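Local structure of TbiB1 (Thermobaculum terrenum, 5V1V) at residues A[10-15]-A[42-47]; A[36-41]-A[57-62]; A[51-56]-A[65-70]. The protein binds the leader peptide of a lasso-peptide precursor, TbiA, and so probably serves as the substrate-recognition protein of a RiPP biosynthetic pathway. One frame throughout, in Å; residues are numbered along the deposited sequence.

In the fold
Contacts 1 and 2 share helix 34-44. Contact 1 ties its C-terminal end to strand 10-15 through a zinc ion, whereas contact 2 joins its middle to the end of helix 49-59. Their centres lie about 13 Å apart, and Ser12 OG meets Trp40 NE1 at 2.9 Å between them in a probable hydrogen bond. Contact 3 packs helix 49-59 on helix 64-80, its centre about 8 Å from that of contact 2 and about 17 Å from that of contact 1. Contacts 2 and 3 border the leader peptide: Tyr60 pairs with its backbone, and Asp70 hydrogen-bonds its side chains. A second zinc ion sits beside contact 3.

Contact 1: A[10-15]-A[42-47]; sequences VVSAHI and LLEEGK. With ZN (zinc ion), chain E.
His14 and Glu44 approach each other from opposite directions and meet at a zinc ion. His14 NE2 and Glu44 OE1 each bind the metal at 1.9 Å, and a water is a third ligand at the same distance. The carboxylate holds on with one oxygen: OE2 of Glu44 stays 2.9 Å from the zinc. OE1 of Glu44 comes to the edge of the imidazole, in its plane, and its 3.3 Å separation from His14 NE2 follows from the shared metal and is no hydrogen bond. Ring and carboxylate planes are turned 41° apart. Glu44 can reach across because its chain runs extended beyond CG (chi2 179°). Glu44 OE2 lies 3.2 Å from Ser12 OG, a hydroxyl whose stronger polar partner is Trp40 NE1.

Away from this cluster the contact is loose. The backbones keep their distance, the nearest CA atoms, those of Ser12 and Glu44, being 9.4 Å apart, and no apolar side chains meet across the gap. Leu42 and Leu43 turn instead to helix 49-59, where both touch Ile52. Glu45 and Gly46 are exposed beyond the helix end, where Gly46 N bonds to Leu43 O and Lys47 N to Leu42 O, making a Schellman motif. His14 is itself exposed, so the metal lies at the surface. What results is a surface zinc site bridging the first strand of the three-stranded antiparallel sheet to the C-terminal end of helix 34-44 in a PqqD-like winged helix-turn-helix fold.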
ATOM      1  N   VAL A  10     -11.109  -4.228   5.156  1.00 12.04           N
ATOM      2  CA  VAL A  10     -10.825  -3.640   3.847  1.00 12.50           C
ATOM      3  C   VAL A  10     -11.138  -4.605   2.706  1.00 13.59           C
ATOM      4  O   VAL A  10     -10.728  -5.771   2.727  1.00 15.88           O
ATOM      5  CB  VAL A  10      -9.361  -3.144   3.762  1.00 12.47           C
ATOM      6  CG1 VAL A  10      -9.042  -2.611   2.376  1.00 13.57           C
ATOM      7  CG2 VAL A  10      -9.125  -2.044   4.778  1.00 13.99           C
ATOM      8  N   VAL A  11     -11.893  -4.099   1.732  1.00 13.27           N
ATOM      9  CA  VAL A  11     -12.148  -4.782   0.466  1.00 13.71           C
ATOM     10  C   VAL A  11     -11.244  -4.156  -0.612  1.00 13.06           C
ATOM     11  O   VAL A  11     -11.161  -2.931  -0.707  1.00 13.99           O
ATOM     12  CB  VAL A  11     -13.638  -4.642   0.056  1.00 15.83           C
ATOM     13  CG1 VAL A  11     -13.895  -5.266  -1.306  1.00 19.34           C
ATOM     14  CG2 VAL A  11     -14.559  -5.274   1.095  1.00 18.17           C
ATOM     15  N   SER A  12     -10.578  -4.988  -1.412  1.00 12.43           N
ATOM     16  CA  SER A  12      -9.702  -4.509  -2.485  1.00 13.42           C
ATOM     17  C   SER A  12     -10.282  -4.880  -3.840  1.00 14.76           C
ATOM     18  O   SER A  12     -10.646  -6.033  -4.073  1.00 17.89           O
ATOM     19  CB  SER A  12      -8.300  -5.112  -2.368  1.00 17.68           C
ATOM     20  OG  SER A  12      -7.724  -4.851  -1.113  1.00 19.23           O
ATOM     21  N   ALA A  13     -10.352  -3.895  -4.732  1.00 14.31           N
ATOM     22  CA  ALA A  13     -10.896  -4.080  -6.074  1.00 14.62           C
ATOM     23  C   ALA A  13      -9.841  -3.652  -7.089  1.00 15.51           C
ATOM     24  O   ALA A  13      -9.612  -2.462  -7.278  1.00 16.15           O
ATOM     25  CB  ALA A  13     -12.161  -3.247  -6.242  1.00 17.23           C
ATOM     26  N   HIS A  14      -9.195  -4.614  -7.739  1.00 16.29           N
ATOM     27  CA  HIS A  14      -8.174  -4.298  -8.733  1.00 18.24           C
ATOM     28  C   HIS A  14      -8.795  -3.957 -10.069  1.00 19.59           C
ATOM     29  O   HIS A  14      -9.720  -4.625 -10.533  1.00 20.82           O
ATOM     30  CB  HIS A  14      -7.225  -5.469  -8.937  1.00 21.51           C
ATOM     31  CG  HIS A  14      -6.323  -5.725  -7.780  1.00 22.91           C
ATOM     32  ND1 HIS A  14      -5.057  -5.191  -7.688  1.00 24.78           N
ATOM     33  CD2 HIS A  14      -6.500  -6.471  -6.668  1.00 22.87           C
ATOM     34  CE1 HIS A  14      -4.494  -5.594  -6.564  1.00 23.66           C
ATOM     35  NE2 HIS A  14      -5.350  -6.374  -5.927  1.00 23.31           N
ATOM     36  N   ILE A  15      -8.264  -2.910 -10.685  1.00 21.48           N
ATOM     37  CA  ILE A  15      -8.671  -2.502 -12.020  1.00 23.47           C
ATOM     38  C   ILE A  15      -7.396  -2.102 -12.759  1.00 27.40           C
ATOM     39  O   ILE A  15      -6.805  -1.063 -12.459  1.00 25.69           O
ATOM     40  CB  ILE A  15      -9.713  -1.361 -11.966  1.00 25.01           C
ATOM     41  CG1 ILE A  15     -10.981  -1.846 -11.248  1.00 24.10           C
ATOM     42  CG2 ILE A  15     -10.067  -0.875 -13.366  1.00 27.11           C
ATOM     43  CD1 ILE A  15     -11.854  -0.756 -10.678  1.00 25.71           C
ATOM     44  N   LEU A  42       1.692  -6.964  -2.486  1.00 13.72           N
ATOM     45  CA  LEU A  42       2.654  -7.684  -1.654  1.00 13.72           C
ATOM     46  C   LEU A  42       2.169  -7.809  -0.205  1.00 14.17           C
ATOM     47  O   LEU A  42       2.338  -8.852   0.423  1.00 14.44           O
ATOM     48  CB  LEU A  42       4.030  -7.011  -1.722  1.00 14.30           C
ATOM     49  CG  LEU A  42       4.728  -7.106  -3.087  1.00 14.97           C
ATOM     50  CD1 LEU A  42       5.732  -5.980  -3.286  1.00 14.88           C
ATOM     51  CD2 LEU A  42       5.390  -8.463  -3.268  1.00 16.83           C
ATOM     52  N   LEU A  43       1.559  -6.743   0.323  1.00 13.71           N
ATOM     53  CA  LEU A  43       0.937  -6.817   1.649  1.00 13.76           C
ATOM     54  C   LEU A  43      -0.171  -7.875   1.681  1.00 14.68           C
ATOM     55  O   LEU A  43      -0.310  -8.615   2.659  1.00 15.64           O
ATOM     56  CB  LEU A  43       0.382  -5.459   2.080  1.00 13.46           C
ATOM     57  CG  LEU A  43       1.414  -4.389   2.431  1.00 13.61           C
ATOM     58  CD1 LEU A  43       0.712  -3.043   2.508  1.00 14.40           C
ATOM     59  CD2 LEU A  43       2.153  -4.694   3.726  1.00 15.28           C
ATOM     60  N   GLU A  44      -0.962  -7.946   0.613  1.00 14.60           N
ATOM     61  CA  GLU A  44      -2.012  -8.961   0.505  1.00 16.34           C
ATOM     62  C   GLU A  44      -1.461 -10.380   0.626  1.00 18.18           C
ATOM     63  O   GLU A  44      -2.140 -11.270   1.150  1.00 20.82           O
ATOM     64  CB  GLU A  44      -2.792  -8.794  -0.799  1.00 17.68           C
ATOM     65  CG  GLU A  44      -3.674  -7.561  -0.811  1.00 19.16           C
ATOM     66  CD  GLU A  44      -4.425  -7.370  -2.109  1.00 20.86           C
ATOM     67  OE1 GLU A  44      -3.794  -7.398  -3.183  1.00 20.41           O
ATOM     68  OE2 GLU A  44      -5.650  -7.159  -2.054  1.00 24.85           O
ATOM     69  N   GLU A  45      -0.231 -10.569   0.154  1.00 18.61           N
ATOM     70  CA  GLU A  45       0.464 -11.861   0.209  1.00 19.33           C
ATOM     71  C   GLU A  45       1.148 -12.115   1.555  1.00 19.77           C
ATOM     72  O   GLU A  45       1.756 -13.174   1.761  1.00 22.76           O
ATOM     73  CB  GLU A  45       1.504 -11.959  -0.916  1.00 21.06           C
ATOM     74  CG  GLU A  45       0.918 -11.988  -2.318  1.00 25.00           C
ATOM     75  CD  GLU A  45       1.927 -11.594  -3.382  1.00 30.97           C
ATOM     76  OE1 GLU A  45       3.128 -11.463  -3.065  1.00 34.96           O
ATOM     77  OE2 GLU A  45       1.514 -11.405  -4.543  1.00 35.81           O
ATOM     78  N   GLY A  46       1.073 -11.143   2.462  1.00 18.19           N
ATOM     79  CA  GLY A  46       1.709 -11.271   3.768  1.00 18.90           C
ATOM     80  C   GLY A  46       3.209 -11.043   3.741  1.00 18.82           C
ATOM     81  O   GLY A  46       3.925 -11.498   4.636  1.00 19.86           O
ATOM     82  N   LYS A  47       3.693 -10.329   2.727  1.00 18.46           N
ATOM     83  CA  LYS A  47       5.120 -10.019   2.634  1.00 16.94           C
ATOM     84  C   LYS A  47       5.509  -9.006   3.711  1.00 16.59           C
ATOM     85  O   LYS A  47       4.784  -8.049   3.948  1.00 17.89           O
ATOM     86  CB  LYS A  47       5.482  -9.494   1.238  1.00 18.63           C
ATOM     87  CG  LYS A  47       5.183 -10.438   0.079  1.00 21.59           C
ATOM     88  CD  LYS A  47       6.094 -11.650   0.051  1.00 25.98           C
ATOM     89  CE  LYS A  47       5.685 -12.583  -1.078  1.00 29.12           C
ATOM     90  NZ  LYS A  47       6.108 -13.987  -0.823  1.00 35.65           N
TER
HETATM   91 ZN    ZN E 101      -4.872  -7.839  -4.743  1.00 28.80          ZN
HETATM   92  O   HOH W   1      -3.461  -8.919  -5.544  1.00 28.79           O

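Contact 2: A[36-41]-A[57-62]; sequences GSRIWS and CAEYSV
Arg38 and Glu59 form a two-pronged salt bridge. NE of Arg38 donates to OE1 of Glu59 at 2.7 Å, and NH2 of Arg38 donates to OE2 of Glu59 at 2.8 Å; with N-H...O angles of 164° and 169° both bonds are nearly straight. This is the side-on grip, made with NE and one terminal nitrogen, and each carboxylate oxygen answers with its syn lone pair. Guanidinium and carboxylate planes are within 14° of each other, so the pair is nearly flat, and two bonds in one plane restrict the rotation of both groups. The two side chains arrive at about a right angle: Glu59 reaches over extended, while Arg38 leaves its helix with CG opposite the backbone N and then bends at chi2, which turns NE to face the acid. Glu59 is the last helical residue before Tyr60; a negative charge there may be slightly disfavoured by the helix end, and the arginine would offset it.

Beneath the ion pair the aliphatic part of Arg38 meets Tyr60. The phenol comes in with its edge to the arginine chain, Tyr60 OH lying 3.9 Å from Arg38 CB, and the CG methylene of Arg38 sits near the ring plane. Around this, Ile39 packs on Leu71 and Phe74 of helix 64-80, and Val62 on Val67. Tyr60 also pairs in a parallel beta ladder with the bound peptide, which packs on Ile39, Ser61 and Val62 as well. The salt bridge thus joins helices 34-44 and 49-59 next to the leader-binding groove of a PqqD-like peptide-recognition domain.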
ATOM      1  N   GLY A  36       2.395   2.000  -5.432  1.00 14.05           N
ATOM      2  CA  GLY A  36       1.463   1.822  -4.306  1.00 13.30           C
ATOM      3  C   GLY A  36       0.622   0.567  -4.441  1.00 14.40           C
ATOM      4  O   GLY A  36       0.430  -0.182  -3.473  1.00 13.30           O
ATOM      5  N   SER A  37       0.118   0.343  -5.656  1.00 14.38           N
ATOM      6  CA  SER A  37      -0.655  -0.857  -5.958  0.50 14.75           C
ATOM      7  C   SER A  37       0.188  -2.115  -5.812  1.00 14.80           C
ATOM      8  O   SER A  37      -0.283  -3.128  -5.293  1.00 15.18           O
ATOM      9  CB  SER A  37      -1.235  -0.784  -7.367  0.50 16.92           C
ATOM     10  OG  SER A  37      -2.215   0.224  -7.442  0.50 18.35           O
ATOM     11  N   ARG A  38       1.439  -2.050  -6.264  1.00 14.91           N
ATOM     12  CA  ARG A  38       2.336  -3.188  -6.133  1.00 15.10           C
ATOM     13  C   ARG A  38       2.623  -3.511  -4.665  1.00 13.59           C
ATOM     14  O   ARG A  38       2.583  -4.679  -4.263  1.00 13.97           O
ATOM     15  CB  ARG A  38       3.642  -2.975  -6.906  1.00 16.47           C
ATOM     16  CG  ARG A  38       4.588  -4.167  -6.841  1.00 16.13           C
ATOM     17  CD  ARG A  38       4.076  -5.393  -7.582  1.00 19.18           C
ATOM     18  NE  ARG A  38       5.026  -6.494  -7.459  1.00 20.55           N
ATOM     19  CZ  ARG A  38       4.736  -7.724  -7.047  1.00 20.74           C
ATOM     20  NH1 ARG A  38       3.491  -8.065  -6.731  1.00 23.83           N
ATOM     21  NH2 ARG A  38       5.701  -8.630  -6.976  1.00 23.44           N
ATOM     22  N   ILE A  39       2.912  -2.480  -3.872  1.00 13.02           N
ATOM     23  CA  ILE A  39       3.101  -2.659  -2.435  1.00 11.79           C
ATOM     24  C   ILE A  39       1.853  -3.286  -1.806  1.00 11.66           C
ATOM     25  O   ILE A  39       1.967  -4.221  -1.015  1.00 12.45           O
ATOM     26  CB  ILE A  39       3.489  -1.343  -1.738  1.00 11.95           C
ATOM     27  CG1 ILE A  39       4.882  -0.917  -2.211  1.00 12.58           C
ATOM     28  CG2 ILE A  39       3.447  -1.521  -0.222  1.00 12.06           C
ATOM     29  CD1 ILE A  39       5.193   0.535  -1.921  1.00 13.79           C
ATOM     30  N   TRP A  40       0.665  -2.795  -2.168  1.00 11.25           N
ATOM     31  CA  TRP A  40      -0.556  -3.364  -1.620  1.00 11.36           C
ATOM     32  C   TRP A  40      -0.675  -4.852  -1.945  1.00 12.48           C
ATOM     33  O   TRP A  40      -0.993  -5.669  -1.080  1.00 13.19           O
ATOM     34  CB  TRP A  40      -1.765  -2.591  -2.125  1.00 12.11           C
ATOM     35  CG  TRP A  40      -3.036  -3.036  -1.472  1.00 11.89           C
ATOM     36  CD1 TRP A  40      -3.954  -3.911  -1.985  1.00 12.37           C
ATOM     37  CD2 TRP A  40      -3.516  -2.664  -0.169  1.00 11.03           C
ATOM     38  NE1 TRP A  40      -4.975  -4.099  -1.086  1.00 12.05           N
ATOM     39  CE2 TRP A  40      -4.740  -3.338   0.028  1.00 12.14           C
ATOM     40  CE3 TRP A  40      -3.047  -1.811   0.838  1.00 10.81           C
ATOM     41  CZ2 TRP A  40      -5.500  -3.201   1.193  1.00 12.43           C
ATOM     42  CZ3 TRP A  40      -3.808  -1.673   2.007  1.00 11.86           C
ATOM     43  CH2 TRP A  40      -5.022  -2.368   2.168  1.00 11.44           C
ATOM     44  N   SER A  41      -0.381  -5.207  -3.192  1.00 13.19           N
ATOM     45  CA  SER A  41      -0.441  -6.607  -3.602  1.00 14.28           C
ATOM     46  C   SER A  41       0.506  -7.489  -2.786  1.00 14.58           C
ATOM     47  O   SER A  41       0.159  -8.619  -2.416  1.00 16.63           O
ATOM     48  CB  SER A  41      -0.160  -6.748  -5.094  1.00 16.73           C
ATOM     49  OG  SER A  41      -1.183  -6.132  -5.852  1.00 22.18           O
ATOM     50  N   CYS A  57      12.961  -3.047  -5.087  1.00 16.01           N
ATOM     51  CA  CYS A  57      14.327  -2.879  -5.605  1.00 15.79           C
ATOM     52  C   CYS A  57      14.643  -3.768  -6.799  1.00 16.46           C
ATOM     53  O   CYS A  57      15.454  -3.397  -7.652  1.00 17.99           O
ATOM     54  CB  CYS A  57      15.353  -3.141  -4.516  1.00 16.59           C
ATOM     55  SG  CYS A  57      15.474  -1.786  -3.343  1.00 19.28           S
ATOM     56  N   ALA A  58      14.019  -4.941  -6.853  1.00 16.25           N
ATOM     57  CA  ALA A  58      14.228  -5.874  -7.952  1.00 17.37           C
ATOM     58  C   ALA A  58      13.426  -5.471  -9.191  1.00 17.30           C
ATOM     59  O   ALA A  58      13.851  -5.723 -10.323  1.00 20.31           O
ATOM     60  CB  ALA A  58      13.860  -7.281  -7.512  1.00 19.04           C
ATOM     61  N   GLU A  59      12.274  -4.838  -8.973  1.00 17.32           N
ATOM     62  CA  GLU A  59      11.292  -4.593 -10.035  1.00 16.46           C
ATOM     63  C   GLU A  59      11.336  -3.190 -10.629  1.00 15.88           C
ATOM     64  O   GLU A  59      10.770  -2.949 -11.703  1.00 18.47           O
ATOM     65  CB  GLU A  59       9.891  -4.888  -9.504  1.00 16.72           C
ATOM     66  CG  GLU A  59       9.664  -6.364  -9.208  1.00 18.53           C
ATOM     67  CD  GLU A  59       8.340  -6.651  -8.522  1.00 21.66           C
ATOM     68  OE1 GLU A  59       7.435  -5.789  -8.552  1.00 21.85           O
ATOM     69  OE2 GLU A  59       8.208  -7.759  -7.958  1.00 26.15           O
ATOM     70  N   TYR A  60      12.008  -2.271  -9.940  1.00 16.02           N
ATOM     71  CA  TYR A  60      12.013  -0.861 -10.318  1.00 16.06           C
ATOM     72  C   TYR A  60      13.413  -0.273 -10.360  1.00 16.01           C
ATOM     73  O   TYR A  60      14.295  -0.702  -9.616  1.00 16.25           O
ATOM     74  CB  TYR A  60      11.146  -0.056  -9.340  1.00 16.22           C
ATOM     75  CG  TYR A  60       9.675  -0.382  -9.441  1.00 16.23           C
ATOM     76  CD1 TYR A  60       8.852   0.319 -10.313  1.00 17.40           C
ATOM     77  CD2 TYR A  60       9.111  -1.404  -8.673  1.00 16.63           C
ATOM     78  CE1 TYR A  60       7.506   0.020 -10.419  1.00 18.68           C
ATOM     79  CE2 TYR A  60       7.760  -1.703  -8.766  1.00 16.79           C
ATOM     80  CZ  TYR A  60       6.965  -0.989  -9.646  1.00 18.93           C
ATOM     81  OH  TYR A  60       5.621  -1.280  -9.762  1.00 23.25           O
ATOM     82  N   SER A  61      13.597   0.720 -11.230  1.00 16.76           N
ATOM     83  CA  SER A  61      14.859   1.434 -11.354  1.00 18.59           C
ATOM     84  C   SER A  61      14.943   2.463 -10.239  1.00 18.91           C
ATOM     85  O   SER A  61      14.654   3.649 -10.440  1.00 22.34           O
ATOM     86  CB  SER A  61      14.962   2.110 -12.720  1.00 20.51           C
ATOM     87  OG  SER A  61      16.156   2.861 -12.814  1.00 24.34           O
ATOM     88  N   VAL A  62      15.323   1.986  -9.056  1.00 16.36           N
ATOM     89  CA  VAL A  62      15.325   2.800  -7.844  1.00 16.38           C
ATOM     90  C   VAL A  62      16.348   2.254  -6.860  1.00 16.80           C
ATOM     91  O   VAL A  62      16.593   1.052  -6.823  1.00 17.38           O
ATOM     92  CB  VAL A  62      13.909   2.852  -7.209  1.00 16.49           C
ATOM     93  CG1 VAL A  62      13.441   1.469  -6.769  1.00 16.03           C
ATOM     94  CG2 VAL A  62      13.852   3.854  -6.069  1.00 16.62           C
TER

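Contact 3: A[51-56]-A[65-70]. With ZN (zinc ion), chain F.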
ATOM      1  N   GLU A  51      10.904  -7.814   2.735  1.00 14.49           N
ATOM      2  CA  GLU A  51      10.549  -8.483   1.482  1.00 15.78           C
ATOM      3  C   GLU A  51       9.990  -7.493   0.471  1.00 15.22           C
ATOM      4  O   GLU A  51      10.263  -7.597  -0.721  1.00 16.29           O
ATOM      5  CB  GLU A  51       9.513  -9.582   1.716  1.00 16.96           C
ATOM      6  CG  GLU A  51       9.995 -10.703   2.607  1.00 19.33           C
ATOM      7  CD  GLU A  51       8.980 -11.810   2.734  1.00 21.81           C
ATOM      8  OE1 GLU A  51       9.180 -12.864   2.099  1.00 24.68           O
ATOM      9  OE2 GLU A  51       7.981 -11.615   3.460  1.00 21.79           O
ATOM     10  N   ILE A  52       9.200  -6.533   0.950  1.00 13.51           N
ATOM     11  CA  ILE A  52       8.619  -5.533   0.068  1.00 13.21           C
ATOM     12  C   ILE A  52       9.724  -4.628  -0.484  1.00 13.84           C
ATOM     13  O   ILE A  52       9.769  -4.367  -1.678  1.00 14.52           O
ATOM     14  CB  ILE A  52       7.527  -4.705   0.781  1.00 12.77           C
ATOM     15  CG1 ILE A  52       6.351  -5.614   1.172  1.00 13.72           C
ATOM     16  CG2 ILE A  52       7.075  -3.546  -0.104  1.00 14.13           C
ATOM     17  CD1 ILE A  52       5.327  -4.953   2.068  1.00 15.04           C
ATOM     18  N   VAL A  53      10.627  -4.173   0.380  1.00 13.07           N
ATOM     19  CA  VAL A  53      11.774  -3.387  -0.071  1.00 13.53           C
ATOM     20  C   VAL A  53      12.531  -4.156  -1.162  1.00 13.26           C
ATOM     21  O   VAL A  53      12.834  -3.608  -2.220  1.00 14.45           O
ATOM     22  CB  VAL A  53      12.711  -3.010   1.103  1.00 13.63           C
ATOM     23  CG1 VAL A  53      14.001  -2.382   0.587  1.00 14.00           C
ATOM     24  CG2 VAL A  53      12.009  -2.067   2.078  1.00 14.77           C
ATOM     25  N   ASP A  54      12.822  -5.427  -0.906  1.00 13.94           N
ATOM     26  CA  ASP A  54      13.607  -6.211  -1.847  1.00 13.91           C
ATOM     27  C   ASP A  54      12.870  -6.373  -3.170  1.00 13.92           C
ATOM     28  O   ASP A  54      13.492  -6.293  -4.225  1.00 15.62           O
ATOM     29  CB  ASP A  54      13.988  -7.554  -1.239  1.00 16.12           C
ATOM     30  CG  ASP A  54      14.992  -7.414  -0.122  1.00 16.01           C
ATOM     31  OD1 ASP A  54      15.481  -6.287   0.122  1.00 18.23           O
ATOM     32  OD2 ASP A  54      15.293  -8.438   0.526  1.00 16.30           O
ATOM     33  N   ALA A  55      11.553  -6.578  -3.121  1.00 13.78           N
ATOM     34  CA  ALA A  55      10.756  -6.731  -4.336  1.00 13.16           C
ATOM     35  C   ALA A  55      10.745  -5.458  -5.170  1.00 14.08           C
ATOM     36  O   ALA A  55      10.965  -5.509  -6.383  1.00 15.67           O
ATOM     37  CB  ALA A  55       9.341  -7.168  -3.996  1.00 14.17           C
ATOM     38  N   ILE A  56      10.522  -4.317  -4.521  1.00 13.85           N
ATOM     39  CA  ILE A  56      10.513  -3.042  -5.233  1.00 14.37           C
ATOM     40  C   ILE A  56      11.896  -2.743  -5.827  1.00 15.43           C
ATOM     41  O   ILE A  56      11.992  -2.279  -6.958  1.00 16.05           O
ATOM     42  CB  ILE A  56       9.983  -1.888  -4.348  1.00 14.18           C
ATOM     43  CG1 ILE A  56       8.536  -2.165  -3.889  1.00 15.13           C
ATOM     44  CG2 ILE A  56      10.051  -0.564  -5.093  1.00 14.96           C
ATOM     45  CD1 ILE A  56       7.540  -2.451  -5.006  1.00 18.10           C
ATOM     46  N   PRO A  65      17.712   3.105  -0.494  1.00 15.30           N
ATOM     47  CA  PRO A  65      17.336   4.161   0.460  1.00 15.59           C
ATOM     48  C   PRO A  65      16.027   4.871   0.116  1.00 15.25           C
ATOM     49  O   PRO A  65      15.235   5.174   1.015  1.00 14.95           O
ATOM     50  CB  PRO A  65      18.527   5.124   0.392  1.00 17.23           C
ATOM     51  CG  PRO A  65      19.678   4.235   0.075  1.00 18.37           C
ATOM     52  CD  PRO A  65      19.124   3.243  -0.909  1.00 17.47           C
ATOM     53  N   THR A  66      15.794   5.121  -1.170  1.00 15.86           N
ATOM     54  CA  THR A  66      14.570   5.780  -1.604  1.00 16.19           C
ATOM     55  C   THR A  66      13.377   4.882  -1.322  1.00 14.66           C
ATOM     56  O   THR A  66      12.352   5.349  -0.815  1.00 14.94           O
ATOM     57  CB  THR A  66      14.631   6.132  -3.101  1.00 16.62           C
ATOM     58  OG1 THR A  66      15.624   7.139  -3.299  1.00 20.21           O
ATOM     59  CG2 THR A  66      13.294   6.661  -3.602  1.00 16.60           C
ATOM     60  N   VAL A  67      13.517   3.594  -1.633  1.00 14.06           N
ATOM     61  CA  VAL A  67      12.431   2.647  -1.381  1.00 14.08           C
ATOM     62  C   VAL A  67      12.102   2.584   0.112  1.00 13.87           C
ATOM     63  O   VAL A  67      10.935   2.610   0.494  1.00 14.03           O
ATOM     64  CB  VAL A  67      12.750   1.233  -1.902  1.00 14.46           C
ATOM     65  CG1 VAL A  67      11.625   0.271  -1.549  1.00 13.37           C
ATOM     66  CG2 VAL A  67      12.970   1.263  -3.404  1.00 15.57           C
ATOM     67  N   GLU A  68      13.126   2.518   0.957  1.00 15.44           N
ATOM     68  CA  GLU A  68      12.921   2.447   2.403  1.00 14.57           C
ATOM     69  C   GLU A  68      12.192   3.679   2.942  1.00 13.51           C
ATOM     70  O   GLU A  68      11.224   3.559   3.687  1.00 14.37           O
ATOM     71  CB  GLU A  68      14.249   2.272   3.139  1.00 16.87           C
ATOM     72  CG  GLU A  68      14.916   0.915   2.946  1.00 20.32           C
ATOM     73  CD  GLU A  68      16.298   0.859   3.580  1.00 27.35           C
ATOM     74  OE1 GLU A  68      17.146   1.723   3.259  1.00 29.79           O
ATOM     75  OE2 GLU A  68      16.538  -0.045   4.404  1.00 33.77           O
ATOM     76  N   ARG A  69      12.657   4.858   2.548  1.00 13.92           N
ATOM     77  CA  ARG A  69      12.046   6.114   2.990  1.00 13.97           C
ATOM     78  C   ARG A  69      10.598   6.211   2.517  1.00 14.13           C
ATOM     79  O   ARG A  69       9.699   6.545   3.297  1.00 14.00           O
ATOM     80  CB  ARG A  69      12.855   7.308   2.483  1.00 15.73           C
ATOM     81  CG  ARG A  69      14.202   7.497   3.174  1.00 18.25           C
ATOM     82  CD  ARG A  69      14.893   8.774   2.711  1.00 21.22           C
ATOM     83  NE  ARG A  69      15.112   8.793   1.263  1.00 22.69           N
ATOM     84  CZ  ARG A  69      16.294   8.682   0.661  1.00 22.59           C
ATOM     85  NH1 ARG A  69      17.413   8.559   1.365  1.00 23.23           N
ATOM     86  NH2 ARG A  69      16.353   8.701  -0.665  1.00 22.91           N
ATOM     87  N   ASP A  70      10.368   5.891   1.246  1.00 12.91           N
ATOM     88  CA  ASP A  70       9.027   5.998   0.683  1.00 13.04           C
ATOM     89  C   ASP A  70       8.079   4.963   1.267  1.00 12.62           C
ATOM     90  O   ASP A  70       6.901   5.259   1.515  1.00 12.88           O
ATOM     91  CB  ASP A  70       9.058   5.849  -0.837  1.00 14.19           C
ATOM     92  CG  ASP A  70       9.664   7.051  -1.541  1.00 17.65           C
ATOM     93  OD1 ASP A  70       9.985   8.065  -0.880  1.00 19.24           O
ATOM     94  OD2 ASP A  70       9.816   6.980  -2.776  1.00 19.10           O
TER
HETATM   95 ZN    ZN F 102      16.623  -8.276   1.961  1.00 16.88          ZN
HETATM   96  O   HOH W   2      18.159  -7.385   0.940  1.00 20.29           O
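The axes of segments 51-56 and 65-70 come within 9.6 Å with their directions 134° apart, and the nearest CA atoms are those of Val53 and Val67, 6.2 Å apart. Val67 does most of the work. CG1 of Val67, held opposite the backbone N (chi1 177°), slots between the two partners on the facing helix, 3.9 Å from Val53 CA and 3.9 Å from Ile56 CB. The other branch, CG2 of Val67, touches the CG2 methyl of Ile56 at 3.8 Å. At the margin, CG1 of Val53 leans on the aliphatic CG of Glu68, 4.2 Å away, and leaves the Glu68 carboxylate outside the apolar patch.

Ile56 sends the end of its side chain on toward Arg38 of helix 34-44, and it also packs on an aromatic side chain of the bound peptide. On the outer side, Asp54 leaves its helix away from 65-70, but its carboxylate swings back nearer and binds a zinc ion through OD2 at 2.0 Å, together with Glu50, while its OD1 pairs with Arg64. No hydrogen bond crosses between the two segments: the buried centre is held by hydrocarbon contact, and charge and metal are confined to the periphery.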